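Local coordinates for protein fumarylacetoacetate hydrolase (Burkholderia xenovorans, PDB 5TI1) that probably hydrolyses fumarylacetoacetate to fumarate and acetoacetate, the last step of phenylalanine and tyrosine breakdown, with a magnesium ion bound in its active site, at residues I46-V57 against S87-N95. Residues are numbered along the deposited sequence; the frame is centred on the assembly and turned at random.
Sequences IFSDGLNATRRV and SVFVRDALN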
# COMPACT_ATOMS: atom_id res chain seq x y z
N ILE B 46 7.49 19.41 -5.74
CA ILE B 46 7.04 20.12 -4.55
C ILE B 46 8.27 20.66 -3.85
O ILE B 46 9.18 19.89 -3.49
CB ILE B 46 6.23 19.21 -3.61
CG1 ILE B 46 4.92 18.76 -4.29
CG2 ILE B 46 5.93 19.90 -2.29
CD1 ILE B 46 3.94 19.87 -4.54
N PHE B 47 8.31 21.98 -3.64
CA PHE B 47 9.51 22.59 -3.08
C PHE B 47 9.13 23.63 -2.03
O PHE B 47 7.99 24.08 -1.93
CB PHE B 47 10.38 23.25 -4.15
CG PHE B 47 9.88 24.59 -4.58
CD1 PHE B 47 8.81 24.70 -5.45
CD2 PHE B 47 10.48 25.75 -4.12
CE1 PHE B 47 8.33 25.93 -5.84
CE2 PHE B 47 10.01 26.99 -4.52
CZ PHE B 47 8.94 27.08 -5.37
N SER B 48 10.14 23.98 -1.25
CA SER B 48 10.14 25.11 -0.36
C SER B 48 11.54 25.69 -0.41
O SER B 48 12.44 25.12 -1.04
CB SER B 48 9.75 24.69 1.06
OG SER B 48 10.70 23.78 1.57
N ASP B 49 11.74 26.84 0.22
CA ASP B 49 13.04 27.49 0.12
C ASP B 49 13.32 28.23 1.43
O ASP B 49 12.56 28.12 2.39
CB ASP B 49 13.08 28.42 -1.11
CG ASP B 49 12.30 29.70 -0.89
OD1 ASP B 49 11.29 29.69 -0.17
OD2 ASP B 49 12.71 30.74 -1.45
N GLY B 50 14.43 28.98 1.46
CA GLY B 50 14.81 29.68 2.67
C GLY B 50 13.91 30.84 3.01
O GLY B 50 13.73 31.17 4.19
N LEU B 51 13.32 31.49 2.00
CA LEU B 51 12.44 32.62 2.22
C LEU B 51 11.02 32.20 2.55
O LEU B 51 10.26 32.99 3.12
CB LEU B 51 12.41 33.50 0.97
CG LEU B 51 13.72 33.77 0.24
CD1 LEU B 51 13.45 34.24 -1.20
CD2 LEU B 51 14.57 34.78 0.99
N ASN B 52 10.64 30.97 2.21
CA ASN B 52 9.26 30.52 2.32
C ASN B 52 9.31 29.00 2.50
O ASN B 52 9.48 28.26 1.53
CB ASN B 52 8.47 30.92 1.08
CG ASN B 52 7.01 30.60 1.19
OD1 ASN B 52 6.54 30.09 2.21
ND2 ASN B 52 6.26 30.91 0.13
N ALA B 53 9.17 28.55 3.75
CA ALA B 53 9.20 27.13 4.06
C ALA B 53 7.89 26.43 3.73
O ALA B 53 7.78 25.22 3.98
CB ALA B 53 9.56 26.92 5.53
N THR B 54 6.92 27.14 3.19
CA THR B 54 5.67 26.51 2.78
C THR B 54 5.90 25.70 1.50
O THR B 54 6.51 26.19 0.54
CB THR B 54 4.58 27.55 2.56
OG1 THR B 54 4.40 28.32 3.75
CG2 THR B 54 3.26 26.87 2.20
N ARG B 55 5.45 24.45 1.50
CA ARG B 55 5.63 23.62 0.33
C ARG B 55 4.63 24.02 -0.73
O ARG B 55 3.48 24.36 -0.43
CB ARG B 55 5.51 22.14 0.69
CG ARG B 55 6.63 21.68 1.59
CD ARG B 55 6.51 20.21 1.95
NE ARG B 55 7.45 19.87 3.02
CZ ARG B 55 7.75 18.62 3.39
NH1 ARG B 55 7.18 17.60 2.77
NH2 ARG B 55 8.61 18.42 4.38
N ARG B 56 5.08 24.04 -1.98
CA ARG B 56 4.27 24.51 -3.08
C ARG B 56 4.76 23.86 -4.36
O ARG B 56 5.85 23.27 -4.40
CB ARG B 56 4.29 26.05 -3.16
CG ARG B 56 5.67 26.65 -3.28
CD ARG B 56 5.67 28.04 -2.67
NE ARG B 56 6.93 28.76 -2.88
CZ ARG B 56 7.95 28.72 -2.04
NH1 ARG B 56 7.88 27.97 -0.94
NH2 ARG B 56 9.05 29.41 -2.31
N VAL B 57 3.95 23.97 -5.41
CA VAL B 57 4.26 23.30 -6.66
C VAL B 57 5.31 24.09 -7.43
O VAL B 57 5.20 25.31 -7.58
CB VAL B 57 2.99 23.11 -7.50
CG1 VAL B 57 3.35 22.49 -8.82
CG2 VAL B 57 1.99 22.24 -6.75
N SER B 87 -5.66 27.29 -3.56
CA SER B 87 -4.87 27.12 -4.78
C SER B 87 -4.26 25.73 -4.78
O SER B 87 -3.68 25.30 -3.78
CB SER B 87 -3.77 28.18 -4.87
OG SER B 87 -2.73 27.78 -5.75
N VAL B 88 -4.40 25.01 -5.90
CA VAL B 88 -3.81 23.68 -6.01
C VAL B 88 -2.29 23.72 -6.03
O VAL B 88 -1.65 22.66 -5.89
CB VAL B 88 -4.27 22.93 -7.28
CG1 VAL B 88 -5.76 22.63 -7.22
CG2 VAL B 88 -3.91 23.74 -8.52
N PHE B 89 -1.69 24.89 -6.22
CA PHE B 89 -0.24 25.04 -6.23
C PHE B 89 0.34 25.25 -4.84
O PHE B 89 1.55 25.11 -4.66
CB PHE B 89 0.16 26.19 -7.16
CG PHE B 89 -0.20 25.96 -8.60
CD1 PHE B 89 0.00 24.72 -9.20
CD2 PHE B 89 -0.75 26.98 -9.37
CE1 PHE B 89 -0.34 24.51 -10.54
CE2 PHE B 89 -1.09 26.77 -10.70
CZ PHE B 89 -0.88 25.53 -11.28
N VAL B 90 -0.49 25.59 -3.85
CA VAL B 90 -0.04 25.69 -2.47
C VAL B 90 -0.51 24.44 -1.73
O VAL B 90 -1.57 24.43 -1.10
CB VAL B 90 -0.53 26.97 -1.79
CG1 VAL B 90 0.09 27.10 -0.41
CG2 VAL B 90 -0.19 28.18 -2.63
N ARG B 91 0.29 23.38 -1.85
CA ARG B 91 -0.03 22.04 -1.37
C ARG B 91 1.29 21.35 -1.12
O ARG B 91 2.29 21.66 -1.77
CB ARG B 91 -0.83 21.23 -2.41
CG ARG B 91 -2.21 21.74 -2.74
CD ARG B 91 -3.20 21.33 -1.69
NE ARG B 91 -4.56 21.58 -2.12
CZ ARG B 91 -5.14 22.78 -2.09
NH1 ARG B 91 -4.47 23.83 -1.65
NH2 ARG B 91 -6.39 22.92 -2.49
N ASP B 92 1.30 20.41 -0.18
CA ASP B 92 2.46 19.59 0.14
C ASP B 92 2.64 18.42 -0.82
O ASP B 92 3.54 17.60 -0.60
CB ASP B 92 2.34 19.07 1.58
CG ASP B 92 2.36 20.18 2.61
OD1 ASP B 92 2.81 21.30 2.28
OD2 ASP B 92 1.94 19.95 3.76
N ALA B 93 1.79 18.31 -1.83
CA ALA B 93 1.86 17.22 -2.79
C ALA B 93 1.14 17.68 -4.06
O ALA B 93 0.32 18.59 -4.03
CB ALA B 93 1.22 15.94 -2.24
N LEU B 94 1.48 17.03 -5.17
CA LEU B 94 0.92 17.35 -6.48
C LEU B 94 -0.45 16.74 -6.71
O LEU B 94 -1.05 16.97 -7.78
CB LEU B 94 1.86 16.87 -7.59
CG LEU B 94 3.14 17.67 -7.81
CD1 LEU B 94 4.14 16.87 -8.64
CD2 LEU B 94 2.78 18.95 -8.53
N ASN B 95 -0.96 15.95 -5.76
CA ASN B 95 -2.18 15.16 -5.99
C ASN B 95 -3.33 16.02 -6.48
O ASN B 95 -3.93 15.73 -7.53
CB ASN B 95 -2.57 14.41 -4.71
CG ASN B 95 -1.52 13.41 -4.27
OD1 ASN B 95 -0.33 13.73 -4.21
ND2 ASN B 95 -1.95 12.19 -3.95
O HOH W 1 1.94 23.62 1.31
O HOH W 2 4.08 23.20 3.74
O HOH W 3 5.89 17.01 0.82
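V57 is gripped by both its backbone and its side chain: its N donates to F89 O (2.8 Å, N-H...O 158°), while the isopropyl group lies against F89 and L94. With CG1 anti to the backbone N (chi1 176°), V57 meets L94 CD2 through CG1 at 3.6 Å, and V57 CB approaches F89 CD1 obliquely at 3.8 Å. I46 CD1 lies on the backbone at A93 C (3.6 Å) and meets L94 CG at 4.0 Å. Nearer solvent, R55 and D92 cross at about a right angle without a salt bridge; in one of two conformers of D92, a water links OD1 to R55 N, whereas a second water between OD1 and R55 O sits doubtfully close to the latter. The segment 46-57 is a beta hairpin of the antiparallel sheet in the N-terminal domain, against which the irregular chain 87-95 is laid ahead of helix 95-99. Within the hairpin, the R56 guanidinium has F47 CE2 over one face, offset toward the rim, and N52 ND2 over the centre of the other, 3.4 Å above the plane. R56 NH2 makes a salt bridge to D49 OD1 (3.1 Å), NH1 bonds to N52 O and T54 O, and NE pairs with D67. N52 OD1 accepts from T54 N, an Asx turn in the loop between the strands. Across the contact, a type I turn from S87 to V90 presents F89 O, and R91 is tied to D96.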